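Local coordinates for protein galactose mutarotase related enzyme (Lactobacillus acidophilus, PDB 3DCD) that is of unproven function but probably binds carbohydrates and may act as an isomerase, as members of the aldose 1-epimerase family do, at residues Arg169-Leu174 and Asp203-Glu208; Ala234-Ile239 and Trp256-Arg261; Ser90-Leu95 and Arg112-Leu117; Glu124-Val129 and Ala285-Thr290; Pro39-Arg44 and Trp240-Lys245. One frame throughout, in Å; residues are numbered along the deposited sequence.

Contact 1. Residues Arg169-Leu174 and Asp203-Glu208; sequences RVRIPL and DALIYE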
# COMPACT_ATOMS: atom_id res chain seq x y z
N ARG A 169 18.08 -6.61 5.51
CA ARG A 169 17.38 -6.87 4.27
C ARG A 169 17.93 -6.01 3.15
O ARG A 169 18.48 -4.92 3.39
CB ARG A 169 15.87 -6.58 4.43
CG ARG A 169 15.09 -7.59 5.28
CD ARG A 169 13.70 -7.01 5.60
NE ARG A 169 12.84 -7.90 6.39
CZ ARG A 169 12.80 -7.96 7.72
NH1 ARG A 169 13.62 -7.22 8.47
NH2 ARG A 169 11.95 -8.79 8.31
N VAL A 170 17.76 -6.46 1.91
CA VAL A 170 18.28 -5.71 0.76
C VAL A 170 17.35 -4.53 0.50
O VAL A 170 16.14 -4.71 0.39
CB VAL A 170 18.36 -6.60 -0.50
CG1 VAL A 170 18.85 -5.78 -1.70
CG2 VAL A 170 19.29 -7.79 -0.25
N ARG A 171 17.93 -3.33 0.44
CA ARG A 171 17.18 -2.14 0.00
C ARG A 171 17.41 -1.93 -1.48
O ARG A 171 18.54 -2.04 -1.96
CB ARG A 171 17.66 -0.88 0.74
CG ARG A 171 16.88 0.39 0.35
CD ARG A 171 17.61 1.65 0.81
NE ARG A 171 17.15 2.83 0.08
CZ ARG A 171 17.51 4.07 0.39
NH1 ARG A 171 18.34 4.28 1.41
NH2 ARG A 171 17.05 5.09 -0.31
N ILE A 172 16.34 -1.60 -2.21
CA ILE A 172 16.45 -1.23 -3.61
C ILE A 172 16.26 0.27 -3.73
O ILE A 172 15.13 0.76 -3.58
CB ILE A 172 15.39 -1.93 -4.49
CG1 ILE A 172 15.35 -3.45 -4.19
CG2 ILE A 172 15.66 -1.63 -6.01
CD1 ILE A 172 14.18 -4.19 -4.86
N PRO A 173 17.35 1.01 -4.02
CA PRO A 173 17.15 2.46 -4.04
C PRO A 173 16.42 2.91 -5.30
O PRO A 173 16.51 2.25 -6.35
CB PRO A 173 18.59 3.03 -4.02
CG PRO A 173 19.51 1.88 -4.04
CD PRO A 173 18.73 0.63 -4.33
N LEU A 174 15.70 4.03 -5.19
CA LEU A 174 15.04 4.62 -6.35
C LEU A 174 15.86 5.77 -6.90
O LEU A 174 16.42 6.55 -6.13
CB LEU A 174 13.64 5.14 -5.98
CG LEU A 174 12.48 4.17 -5.85
CD1 LEU A 174 11.36 4.79 -5.03
CD2 LEU A 174 11.97 3.74 -7.21
N ASP A 203 13.40 9.57 -2.12
CA ASP A 203 12.16 8.82 -2.38
C ASP A 203 12.03 7.59 -1.45
O ASP A 203 12.73 7.49 -0.44
CB ASP A 203 12.08 8.46 -3.87
CG ASP A 203 10.68 8.37 -4.39
OD1 ASP A 203 9.73 8.05 -3.63
OD2 ASP A 203 10.52 8.60 -5.61
N ALA A 204 11.10 6.69 -1.77
CA ALA A 204 10.70 5.56 -0.92
C ALA A 204 11.86 4.65 -0.57
O ALA A 204 12.76 4.44 -1.38
CB ALA A 204 9.61 4.74 -1.62
N LEU A 205 11.85 4.13 0.66
CA LEU A 205 12.78 3.09 1.07
C LEU A 205 12.12 1.76 0.69
O LEU A 205 11.02 1.47 1.14
CB LEU A 205 13.02 3.17 2.59
CG LEU A 205 13.43 4.55 3.12
CD1 LEU A 205 13.50 4.56 4.67
CD2 LEU A 205 14.77 4.96 2.52
N ILE A 206 12.78 0.97 -0.16
CA ILE A 206 12.18 -0.26 -0.67
C ILE A 206 12.98 -1.44 -0.18
O ILE A 206 14.18 -1.52 -0.47
CB ILE A 206 12.13 -0.29 -2.24
CG1 ILE A 206 11.32 0.91 -2.77
CG2 ILE A 206 11.54 -1.63 -2.73
CD1 ILE A 206 11.38 1.09 -4.30
N TYR A 207 12.31 -2.35 0.54
CA TYR A 207 12.98 -3.52 1.11
C TYR A 207 12.46 -4.82 0.51
O TYR A 207 11.26 -5.01 0.34
CB TYR A 207 12.87 -3.54 2.65
CG TYR A 207 13.44 -2.28 3.29
CD1 TYR A 207 14.82 -2.08 3.37
CD2 TYR A 207 12.59 -1.28 3.78
CE1 TYR A 207 15.34 -0.92 3.94
CE2 TYR A 207 13.10 -0.12 4.35
CZ TYR A 207 14.47 0.04 4.44
OH TYR A 207 14.96 1.19 5.01
N GLU A 208 13.41 -5.68 0.14
CA GLU A 208 13.11 -7.01 -0.34
C GLU A 208 12.73 -7.85 0.87
O GLU A 208 13.50 -7.93 1.83
CB GLU A 208 14.35 -7.59 -1.04
CG GLU A 208 14.63 -6.90 -2.40
CD GLU A 208 15.80 -7.52 -3.16
OE1 GLU A 208 16.49 -8.42 -2.61
OE2 GLU A 208 16.03 -7.09 -4.31
O HOH W 1 16.18 -8.95 1.74
O HOH W 2 14.84 2.41 -1.48
O HOH W 3 15.00 5.53 -2.72
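With CG turned beside its own backbone N (chi1 -71°) and the chain extended beyond, Glu-208 lies alongside Val-170, OE1 coming within 3.4 Å of Val-170 CB, while OE2 sits 3.5 Å from Ile-172 CD1. The carboxylate lies against apolar carbons of both residues, and its charge is met by Arg-184, which forms a salt bridge to OE2. A leucine in its place would probably leave that arginine without its mate. Beside the bridge of Arg-171 and Tyr-207, Leu-205 places CD2 over the centre of one face of the Arg-171 guanidinium, 3.6 Å from Arg-171 CZ. One water accepts from both Arg-171 NE (2.8 Å) and Ile-206 N and lies close to the carbonyls of Ile-172 and Ala-204. Further on, the Leu-174 and Ile-206 side chains cross at about a right angle, Leu-174 CG 3.6 Å from Ile-206 CD1. The backbones are joined by Glu-208 N to Val-170 O at 2.9 Å, almost straight (175°), and by Ile-172 N to Ile-206 O at 2.8 Å. The strand axes meet at 140°, consistent with a single bridge. It fastens the small sheet of strand 169-175 to strand 205-208 of a larger antiparallel sheet in the galactose mutarotase-like beta-sandwich.

Contact 2. Residues Ala234-Ile239 and Trp256-Arg261; sequences APFVGI and WGIADR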
# COMPACT_ATOMS: atom_id res chain seq x y z
N ALA A 234 4.01 -10.62 0.89
CA ALA A 234 4.50 -9.56 -0.03
C ALA A 234 6.00 -9.73 -0.24
O ALA A 234 6.74 -9.90 0.74
CB ALA A 234 4.20 -8.16 0.54
N PRO A 235 6.47 -9.72 -1.50
CA PRO A 235 7.91 -9.80 -1.73
C PRO A 235 8.65 -8.48 -1.47
O PRO A 235 9.88 -8.47 -1.44
CB PRO A 235 8.00 -10.19 -3.20
CG PRO A 235 6.77 -9.62 -3.82
CD PRO A 235 5.71 -9.70 -2.76
N PHE A 236 7.91 -7.38 -1.31
CA PHE A 236 8.51 -6.06 -1.09
C PHE A 236 7.64 -5.25 -0.14
O PHE A 236 6.42 -5.44 -0.07
CB PHE A 236 8.62 -5.20 -2.38
CG PHE A 236 9.22 -5.90 -3.58
CD1 PHE A 236 10.60 -6.08 -3.69
CD2 PHE A 236 8.40 -6.33 -4.62
CE1 PHE A 236 11.15 -6.72 -4.81
CE2 PHE A 236 8.93 -6.97 -5.72
CZ PHE A 236 10.32 -7.17 -5.83
N VAL A 237 8.27 -4.31 0.55
CA VAL A 237 7.52 -3.25 1.24
C VAL A 237 8.18 -1.91 0.95
O VAL A 237 9.42 -1.80 0.98
CB VAL A 237 7.38 -3.53 2.77
CG1 VAL A 237 8.74 -3.54 3.48
CG2 VAL A 237 6.44 -2.49 3.46
N GLY A 238 7.38 -0.89 0.66
CA GLY A 238 7.93 0.46 0.54
C GLY A 238 7.56 1.30 1.74
O GLY A 238 6.43 1.21 2.24
N ILE A 239 8.51 2.09 2.22
CA ILE A 239 8.27 3.07 3.28
C ILE A 239 8.49 4.45 2.66
O ILE A 239 9.55 4.69 2.07
CB ILE A 239 9.24 2.92 4.51
CG1 ILE A 239 9.51 1.44 4.90
CG2 ILE A 239 8.74 3.76 5.72
CD1 ILE A 239 8.29 0.64 5.35
N TRP A 256 3.03 -6.44 -4.12
CA TRP A 256 3.15 -7.63 -4.94
C TRP A 256 3.38 -7.14 -6.39
O TRP A 256 2.59 -7.41 -7.29
CB TRP A 256 1.87 -8.46 -4.83
CG TRP A 256 1.70 -9.08 -3.47
CD1 TRP A 256 2.06 -10.35 -3.10
CD2 TRP A 256 1.15 -8.45 -2.30
NE1 TRP A 256 1.77 -10.55 -1.76
CE2 TRP A 256 1.22 -9.40 -1.24
CE3 TRP A 256 0.62 -7.17 -2.03
CZ2 TRP A 256 0.76 -9.11 0.06
CZ3 TRP A 256 0.17 -6.88 -0.74
CH2 TRP A 256 0.25 -7.84 0.30
N GLY A 257 4.45 -6.37 -6.57
CA GLY A 257 4.72 -5.69 -7.84
C GLY A 257 5.72 -4.61 -7.52
O GLY A 257 5.92 -4.30 -6.36
N ILE A 258 6.35 -4.03 -8.54
CA ILE A 258 7.35 -3.00 -8.29
C ILE A 258 7.57 -2.11 -9.50
O ILE A 258 7.23 -2.48 -10.64
CB ILE A 258 8.67 -3.65 -7.77
CG1 ILE A 258 9.61 -2.62 -7.11
CG2 ILE A 258 9.36 -4.49 -8.84
CD1 ILE A 258 10.72 -3.29 -6.25
N ALA A 259 8.10 -0.91 -9.27
CA ALA A 259 8.42 0.01 -10.35
C ALA A 259 9.35 -0.63 -11.39
O ALA A 259 10.07 -1.58 -11.09
CB ALA A 259 9.08 1.23 -9.77
N ASP A 260 9.37 -0.07 -12.61
CA ASP A 260 10.37 -0.44 -13.61
C ASP A 260 11.80 -0.32 -13.05
O ASP A 260 12.10 0.61 -12.30
CB ASP A 260 10.27 0.47 -14.85
CG ASP A 260 9.40 -0.11 -15.97
OD1 ASP A 260 8.83 -1.22 -15.84
OD2 ASP A 260 9.28 0.57 -17.02
N ARG A 261 12.65 -1.27 -13.41
CA ARG A 261 14.08 -1.13 -13.23
C ARG A 261 14.63 -0.10 -14.19
O ARG A 261 14.06 0.12 -15.27
CB ARG A 261 14.76 -2.46 -13.51
CG ARG A 261 14.50 -3.44 -12.39
CD ARG A 261 14.80 -4.85 -12.80
NE ARG A 261 16.20 -5.06 -13.14
CZ ARG A 261 16.84 -6.21 -12.94
NH1 ARG A 261 16.20 -7.25 -12.39
NH2 ARG A 261 18.11 -6.32 -13.28
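The indole NE1 of Trp-256 gives its hydrogen to OD1 of Asp-233, the residue just before Ala-234, and this bond helps hold the ring against the start of segment 234-239. Ala-234 then covers one indole face: its CA is 3.4 Å from Trp-256 NE1, and its methyl CB stands 3.8 Å from the centroid of the six-membered ring in a CH-pi contact. Pro-235 adds an off-centre CH-pi contact, with CD 3.7 Å from Trp-256 CD1. Strands 236-240 and 249-256 form an antiparallel beta-hairpin, and these residues lie at its open end, where the chain leaves strand 249-256 for a long loop. There Ile-258, its CG1 anti to the backbone N (chi1 -164°), sends CD1 over the centre of the Phe-236 ring, 3.7 Å from the centroid and 10° off the normal. The opposite face of that ring is met near its rim by Pro-235 CB. Tyr-272 also touches both Phe-236 and Ile-258. Gly-257 O, 3.6 Å from Phe-236 CD2, is buried here with no polar partner in the model.

Contact 3. Residues Ser90-Leu95 and Arg112-Leu117; sequences SITFLL and RVNYNL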
# COMPACT_ATOMS: atom_id res chain seq x y z
N SER A 90 -17.39 -6.12 7.59
CA SER A 90 -16.76 -6.49 6.33
C SER A 90 -17.36 -5.77 5.14
O SER A 90 -18.57 -5.52 5.09
CB SER A 90 -16.86 -8.01 6.11
OG SER A 90 -16.05 -8.40 5.00
N ILE A 91 -16.52 -5.46 4.16
CA ILE A 91 -17.01 -4.86 2.90
C ILE A 91 -16.09 -5.28 1.77
O ILE A 91 -14.88 -5.38 1.94
CB ILE A 91 -17.17 -3.31 3.01
CG1 ILE A 91 -17.79 -2.70 1.76
CG2 ILE A 91 -15.82 -2.64 3.37
CD1 ILE A 91 -18.41 -1.35 2.00
N THR A 92 -16.68 -5.57 0.61
CA THR A 92 -15.90 -5.99 -0.54
C THR A 92 -16.29 -5.08 -1.68
O THR A 92 -17.46 -4.94 -1.99
CB THR A 92 -16.19 -7.47 -0.92
OG1 THR A 92 -15.86 -8.32 0.19
CG2 THR A 92 -15.36 -7.91 -2.15
N PHE A 93 -15.28 -4.43 -2.25
CA PHE A 93 -15.40 -3.62 -3.45
C PHE A 93 -14.94 -4.42 -4.68
O PHE A 93 -13.96 -5.15 -4.65
CB PHE A 93 -14.55 -2.35 -3.32
CG PHE A 93 -14.96 -1.47 -2.16
CD1 PHE A 93 -15.94 -0.50 -2.32
CD2 PHE A 93 -14.34 -1.62 -0.91
CE1 PHE A 93 -16.34 0.31 -1.24
CE2 PHE A 93 -14.71 -0.82 0.17
CZ PHE A 93 -15.71 0.15 0.01
N LEU A 94 -15.68 -4.23 -5.77
CA LEU A 94 -15.40 -4.92 -7.00
C LEU A 94 -15.24 -3.93 -8.14
O LEU A 94 -16.08 -3.03 -8.34
CB LEU A 94 -16.54 -5.89 -7.31
CG LEU A 94 -16.60 -6.58 -8.67
CD1 LEU A 94 -15.40 -7.45 -8.96
CD2 LEU A 94 -17.93 -7.39 -8.78
N LEU A 95 -14.17 -4.13 -8.89
CA LEU A 95 -13.94 -3.39 -10.13
C LEU A 95 -13.69 -4.39 -11.27
O LEU A 95 -12.85 -5.29 -11.15
CB LEU A 95 -12.74 -2.45 -9.98
CG LEU A 95 -12.27 -1.69 -11.25
CD1 LEU A 95 -13.32 -0.65 -11.70
CD2 LEU A 95 -10.89 -1.05 -11.03
N ARG A 112 -11.07 -7.46 -6.70
CA ARG A 112 -11.82 -7.26 -5.47
C ARG A 112 -10.89 -6.81 -4.34
O ARG A 112 -9.82 -7.39 -4.14
CB ARG A 112 -12.54 -8.56 -5.07
CG ARG A 112 -13.81 -8.84 -5.88
CD ARG A 112 -14.38 -10.21 -5.51
NE ARG A 112 -15.61 -10.48 -6.25
CZ ARG A 112 -15.64 -11.00 -7.48
NH1 ARG A 112 -14.52 -11.32 -8.10
NH2 ARG A 112 -16.80 -11.19 -8.07
N VAL A 113 -11.31 -5.77 -3.63
CA VAL A 113 -10.63 -5.31 -2.43
C VAL A 113 -11.60 -5.50 -1.27
O VAL A 113 -12.68 -4.88 -1.21
CB VAL A 113 -10.16 -3.82 -2.52
CG1 VAL A 113 -9.42 -3.41 -1.25
CG2 VAL A 113 -9.24 -3.63 -3.73
N ASN A 114 -11.23 -6.41 -0.38
CA ASN A 114 -12.05 -6.72 0.78
C ASN A 114 -11.38 -6.17 2.01
O ASN A 114 -10.18 -6.35 2.21
CB ASN A 114 -12.22 -8.22 0.94
CG ASN A 114 -12.84 -8.59 2.29
OD1 ASN A 114 -14.04 -8.45 2.51
ND2 ASN A 114 -12.02 -9.07 3.20
N TYR A 115 -12.18 -5.51 2.85
CA TYR A 115 -11.73 -5.02 4.15
C TYR A 115 -12.57 -5.70 5.20
O TYR A 115 -13.80 -5.75 5.08
CB TYR A 115 -11.94 -3.51 4.26
CG TYR A 115 -11.09 -2.70 3.33
CD1 TYR A 115 -11.61 -2.21 2.13
CD2 TYR A 115 -9.76 -2.42 3.64
CE1 TYR A 115 -10.82 -1.45 1.28
CE2 TYR A 115 -8.95 -1.67 2.80
CZ TYR A 115 -9.49 -1.18 1.62
OH TYR A 115 -8.70 -0.44 0.78
N ASN A 116 -11.93 -6.22 6.23
CA ASN A 116 -12.68 -6.80 7.32
C ASN A 116 -12.01 -6.62 8.67
O ASN A 116 -10.78 -6.51 8.75
CB ASN A 116 -13.04 -8.26 7.02
CG ASN A 116 -11.88 -9.18 7.15
OD1 ASN A 116 -11.48 -9.53 8.27
ND2 ASN A 116 -11.32 -9.60 6.02
N LEU A 117 -12.84 -6.56 9.71
CA LEU A 117 -12.37 -6.33 11.08
C LEU A 117 -12.39 -7.56 11.97
O LEU A 117 -13.32 -8.38 11.90
CB LEU A 117 -13.24 -5.27 11.77
CG LEU A 117 -13.16 -3.86 11.23
CD1 LEU A 117 -14.17 -2.97 11.92
CD2 LEU A 117 -11.75 -3.34 11.42
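Phe-93 and Tyr-115 meet rim to rim, Phe-93 CE2 to Tyr-115 CD1 at 3.9 Å, on the buried face of a two-strand antiparallel ladder. Beside them Ile-91 CG2 rests 4.1 Å from Tyr-115 CB. Four backbone bonds tie the hydrogen-bonded pairs, among them Phe-93 N to Val-113 O at 2.8 Å and Ile-91 N to Tyr-115 O at 2.9 Å. The other face, with Ser-90, Thr-92, Leu-94, Arg-112, Asn-114 and Asn-116, is partly exposed and more polar. There Arg-112, extended from CG to NE with CG beside its backbone N (chi1 -77°), runs alongside Leu-94, whose CD1 lies over the guanidinium centre, 3.9 Å from Arg-112 CZ. Its nitrogens form salt bridges to Glu-84 and Glu-110. Cutting Arg-112 back to alanine is likely to strip cover from Leu-94 and leave both glutamates without this positive partner. Strand 90-96 lies between 82-87 and 109-118 in the long antiparallel sheet, with 121-130 next beyond; the buried face packs on strands 2-6 and 10-15, through Ile-5 and Ile-14, and Tyr-115 OH reaches the carbonyl of Ala-19.

Contact 4. Residues Glu124-Val129 and Ala285-Thr290; sequences ENFSVV and AGFSMT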
# COMPACT_ATOMS: atom_id res chain seq x y z
N GLU A 124 -6.79 -5.89 4.64
CA GLU A 124 -7.01 -5.36 3.30
C GLU A 124 -6.60 -6.47 2.34
O GLU A 124 -5.41 -6.76 2.19
CB GLU A 124 -6.16 -4.11 3.07
CG GLU A 124 -6.21 -3.57 1.61
CD GLU A 124 -5.58 -2.18 1.47
OE1 GLU A 124 -5.49 -1.44 2.49
OE2 GLU A 124 -5.18 -1.83 0.35
N ASN A 125 -7.59 -7.12 1.74
CA ASN A 125 -7.33 -8.36 0.99
C ASN A 125 -7.59 -8.12 -0.48
O ASN A 125 -8.62 -7.56 -0.84
CB ASN A 125 -8.24 -9.49 1.47
CG ASN A 125 -8.13 -9.76 2.97
OD1 ASN A 125 -9.14 -9.84 3.69
ND2 ASN A 125 -6.91 -9.91 3.44
N PHE A 126 -6.67 -8.59 -1.31
CA PHE A 126 -6.80 -8.46 -2.76
C PHE A 126 -7.15 -9.81 -3.40
O PHE A 126 -6.59 -10.84 -3.05
CB PHE A 126 -5.48 -7.98 -3.36
CG PHE A 126 -5.00 -6.67 -2.80
CD1 PHE A 126 -5.86 -5.55 -2.74
CD2 PHE A 126 -3.70 -6.55 -2.31
CE1 PHE A 126 -5.40 -4.32 -2.21
CE2 PHE A 126 -3.23 -5.33 -1.79
CZ PHE A 126 -4.08 -4.22 -1.76
N SER A 127 -8.07 -9.77 -4.36
CA SER A 127 -8.39 -10.90 -5.18
C SER A 127 -8.45 -10.42 -6.61
O SER A 127 -9.19 -9.49 -6.93
CB SER A 127 -9.72 -11.50 -4.76
OG SER A 127 -10.21 -12.38 -5.75
N VAL A 128 -7.66 -11.06 -7.48
CA VAL A 128 -7.69 -10.77 -8.92
C VAL A 128 -8.08 -12.05 -9.68
O VAL A 128 -7.44 -13.07 -9.51
CB VAL A 128 -6.30 -10.26 -9.40
CG1 VAL A 128 -6.31 -9.92 -10.88
CG2 VAL A 128 -5.88 -9.01 -8.59
N VAL A 129 -9.11 -11.97 -10.51
CA VAL A 129 -9.49 -13.07 -11.39
C VAL A 129 -9.24 -12.67 -12.83
O VAL A 129 -9.77 -11.65 -13.29
CB VAL A 129 -10.98 -13.48 -11.19
CG1 VAL A 129 -11.37 -14.63 -12.14
CG2 VAL A 129 -11.23 -13.87 -9.72
N ALA A 285 -3.90 -11.99 -2.42
CA ALA A 285 -2.87 -11.44 -1.56
C ALA A 285 -3.54 -10.47 -0.59
O ALA A 285 -4.76 -10.24 -0.67
CB ALA A 285 -1.84 -10.71 -2.39
N GLY A 286 -2.76 -9.91 0.32
CA GLY A 286 -3.30 -8.92 1.23
C GLY A 286 -2.41 -8.75 2.42
O GLY A 286 -1.36 -9.43 2.56
N PHE A 287 -2.83 -7.83 3.30
CA PHE A 287 -2.06 -7.52 4.49
C PHE A 287 -3.00 -7.09 5.61
O PHE A 287 -4.18 -6.86 5.37
CB PHE A 287 -1.00 -6.46 4.19
CG PHE A 287 -1.57 -5.15 3.67
CD1 PHE A 287 -1.90 -5.01 2.31
CD2 PHE A 287 -1.77 -4.08 4.54
CE1 PHE A 287 -2.40 -3.81 1.83
CE2 PHE A 287 -2.27 -2.86 4.06
CZ PHE A 287 -2.59 -2.73 2.71
N SER A 288 -2.47 -6.99 6.82
CA SER A 288 -3.29 -6.69 7.99
C SER A 288 -2.67 -5.57 8.81
O SER A 288 -1.45 -5.47 8.89
CB SER A 288 -3.45 -7.93 8.86
OG SER A 288 -4.01 -8.97 8.08
N MSE A 289 -3.52 -4.76 9.42
CA MSE A 289 -3.05 -3.61 10.18
C MSE A 289 -3.70 -3.65 11.54
O MSE A 289 -4.91 -3.87 11.63
CB MSE A 289 -3.45 -2.31 9.47
CG MSE A 289 -2.75 -2.02 8.14
SE MSE A 289 -3.74 -0.77 7.02
CE MSE A 289 -5.18 -2.01 6.47
N THR A 290 -2.91 -3.45 12.60
CA THR A 290 -3.48 -3.24 13.94
C THR A 290 -3.14 -1.82 14.43
O THR A 290 -2.08 -1.29 14.09
CB THR A 290 -3.00 -4.28 14.96
OG1 THR A 290 -1.60 -4.10 15.21
CG2 THR A 290 -3.24 -5.69 14.43
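Glu-124 and Phe-287 form an antiparallel hydrogen-bonded pair at the middle of the nine-stranded sheet of this mutarotase-like beta-sandwich, where strands 121-130 and 282-292, distant in sequence, lie side by side. Glu-124 N meets Phe-287 O at 2.9 Å in a practically straight bond, and Phe-126 N meets Ala-285 O at 2.6 Å; Phe-287 N and Ala-285 N return the pattern. On the face shared by these residues, Phe-287 carries its ring between its backbone N and carbonyl carbon (chi1 59°), side by side with Glu-124. Glu-124 CB is over that ring, 4.1 Å from its centroid, and Glu-124 OE1 comes to 3.2 Å from Phe-287 CZ with the carboxylate plane turned 47° from the ring. Phe-126 CZ meets the edge of the Phe-287 ring, 4.0 Å from Phe-287 CE1. A second shell closes over them: Trp-256 packs on Phe-126, Ala-285 and Phe-287, while Tyr-115 flanks Glu-124. Between the two bonded pairs, Gly-286 CA comes to 3.2 Å from Glu-124 O, and a CB at this position would collide with that oxygen and with Asn-125 CA.

Contact 5. Residues Pro39-Arg44 and Trp240-Lys245; sequences PEIWGR and WSQYPK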
# COMPACT_ATOMS: atom_id res chain seq x y z
N PRO A 39 -4.09 18.32 0.62
CA PRO A 39 -3.65 18.43 -0.78
C PRO A 39 -2.40 19.29 -0.97
O PRO A 39 -1.82 19.29 -2.06
CB PRO A 39 -4.84 19.11 -1.48
CG PRO A 39 -5.55 19.85 -0.40
CD PRO A 39 -5.39 19.00 0.83
N GLU A 40 -2.02 20.04 0.07
CA GLU A 40 -0.80 20.84 0.07
C GLU A 40 0.43 19.96 0.14
O GLU A 40 1.53 20.38 -0.22
CB GLU A 40 -0.82 21.84 1.24
CG GLU A 40 -1.93 22.89 1.11
CD GLU A 40 -1.57 24.04 0.17
OE1 GLU A 40 -0.45 24.06 -0.37
OE2 GLU A 40 -2.43 24.92 -0.03
N ILE A 41 0.25 18.72 0.60
CA ILE A 41 1.35 17.79 0.82
C ILE A 41 1.20 16.54 -0.05
O ILE A 41 2.09 16.20 -0.86
CB ILE A 41 1.41 17.34 2.32
CG1 ILE A 41 1.49 18.54 3.27
CG2 ILE A 41 2.56 16.34 2.55
CD1 ILE A 41 2.78 19.37 3.18
N TRP A 42 0.08 15.84 0.15
CA TRP A 42 -0.20 14.59 -0.57
C TRP A 42 -1.69 14.32 -0.46
O TRP A 42 -2.19 14.00 0.62
CB TRP A 42 0.65 13.42 -0.01
CG TRP A 42 0.32 12.09 -0.69
CD1 TRP A 42 0.30 11.85 -2.03
CD2 TRP A 42 -0.04 10.86 -0.05
NE1 TRP A 42 -0.04 10.53 -2.27
CE2 TRP A 42 -0.25 9.90 -1.07
CE3 TRP A 42 -0.18 10.46 1.29
CZ2 TRP A 42 -0.63 8.59 -0.80
CZ3 TRP A 42 -0.54 9.15 1.56
CH2 TRP A 42 -0.76 8.22 0.51
N GLY A 43 -2.41 14.50 -1.57
CA GLY A 43 -3.87 14.55 -1.53
C GLY A 43 -4.56 13.21 -1.66
O GLY A 43 -5.63 13.12 -2.29
N ARG A 44 -3.94 12.17 -1.10
CA ARG A 44 -4.58 10.84 -1.02
C ARG A 44 -4.48 10.35 0.41
O ARG A 44 -3.67 10.87 1.17
CB ARG A 44 -3.93 9.86 -2.01
CG ARG A 44 -4.15 10.28 -3.47
CD ARG A 44 -3.70 9.24 -4.50
NE ARG A 44 -3.93 9.72 -5.88
CZ ARG A 44 -5.09 9.69 -6.52
NH1 ARG A 44 -6.18 9.19 -5.95
NH2 ARG A 44 -5.16 10.17 -7.77
N TRP A 240 7.53 5.36 2.82
CA TRP A 240 7.61 6.64 2.12
C TRP A 240 6.86 7.74 2.88
O TRP A 240 5.83 7.50 3.49
CB TRP A 240 7.01 6.49 0.70
CG TRP A 240 6.83 7.79 -0.10
CD1 TRP A 240 7.77 8.44 -0.86
CD2 TRP A 240 5.63 8.56 -0.19
NE1 TRP A 240 7.22 9.57 -1.43
CE2 TRP A 240 5.91 9.67 -1.04
CE3 TRP A 240 4.34 8.43 0.35
CZ2 TRP A 240 4.95 10.64 -1.34
CZ3 TRP A 240 3.39 9.40 0.04
CH2 TRP A 240 3.70 10.49 -0.80
N SER A 241 7.39 8.95 2.80
CA SER A 241 6.59 10.14 3.11
C SER A 241 7.00 11.25 2.13
O SER A 241 8.02 11.11 1.44
CB SER A 241 6.79 10.55 4.57
OG SER A 241 5.83 11.54 4.96
N GLN A 242 6.21 12.32 2.05
CA GLN A 242 6.42 13.35 1.02
C GLN A 242 7.72 14.10 1.26
O GLN A 242 8.16 14.25 2.40
CB GLN A 242 5.22 14.33 0.96
CG GLN A 242 5.18 15.26 -0.27
CD GLN A 242 5.24 14.49 -1.58
OE1 GLN A 242 6.30 14.10 -2.03
NE2 GLN A 242 4.08 14.24 -2.16
N TYR A 243 8.33 14.54 0.16
CA TYR A 243 9.56 15.33 0.17
C TYR A 243 9.61 16.07 -1.18
O TYR A 243 9.25 15.50 -2.20
CB TYR A 243 10.79 14.40 0.29
CG TYR A 243 12.08 15.16 0.48
CD1 TYR A 243 12.81 15.63 -0.62
CD2 TYR A 243 12.58 15.41 1.77
CE1 TYR A 243 13.98 16.34 -0.46
CE2 TYR A 243 13.77 16.12 1.95
CZ TYR A 243 14.46 16.58 0.83
OH TYR A 243 15.64 17.28 1.00
N PRO A 244 10.06 17.35 -1.20
CA PRO A 244 10.58 18.21 -0.13
C PRO A 244 9.54 18.84 0.80
O PRO A 244 9.92 19.29 1.87
CB PRO A 244 11.33 19.31 -0.90
CG PRO A 244 10.56 19.45 -2.15
CD PRO A 244 10.10 18.04 -2.50
N LYS A 245 8.26 18.88 0.41
CA LYS A 245 7.20 19.36 1.31
C LYS A 245 6.81 18.24 2.26
O LYS A 245 6.28 17.23 1.83
CB LYS A 245 5.98 19.84 0.53
CG LYS A 245 6.20 21.10 -0.27
CD LYS A 245 4.96 21.41 -1.09
CE LYS A 245 4.92 22.87 -1.49
NZ LYS A 245 3.81 23.15 -2.44
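The connection of the beta-hairpin formed by strands 236-240 and 249-256 meets the loop that precedes strand 48-49, and a T-shaped pair of tryptophans joins them. Trp-240 drives the CZ3-CH2 edge of its six-membered ring at the face of Trp-42, with centroids 4.9 Å apart to the five-membered ring and planes at 81°; Trp-240 CZ3 is 3.7 Å from Trp-42 CD2. Arg-44 O sits over the opposite face of Trp-42, towards its rim, and the ring also meets those of Trp-35 and His-143. The contact lies at the surface of the mutarotase-like sandwich. Next to the indoles, Gln-242, bent at chi2 (55°), donates from NE2 to Ile-41 O at 3.1 Å, while its OE1 takes Tyr-243 N on an in-plane lone pair at 3.0 Å, so both ends of the amide are used and its rotation is fixed. Ile-41 slides past in the opposite direction, CG2 3.7 Å from Gln-242 CB. Outermost, the extended chain of Lys-245 passes Glu-40, Lys-245 CD lying 3.7 Å from Glu-40 O.

Overall arrangement
Contacts 1 and 2 share one sheet and lie 9 Å apart between centres: Leu-205 N probably donates to Ile-239 O, and Tyr-207 N to Val-237 O. Contacts 3 and 4, also 9 Å apart between centres, are neighbours in the other large sheet, where Asn-114 O and Asn-125 N come to 2.7 Å. Trp-256 spans the two groups, its CE2 3.5 Å from Ala-285 CB, although the centres of contacts 2 and 4 are 15 Å apart. Contact 5 continues contact 2 along the chain and touches contact 1 where Asp-203 OD1 nears Trp-240 CD1. Contacts 1 and 3 are farthest apart, about 29 Å between centres. The geometry alone does not say which of these contacts, if any, borders a sugar site.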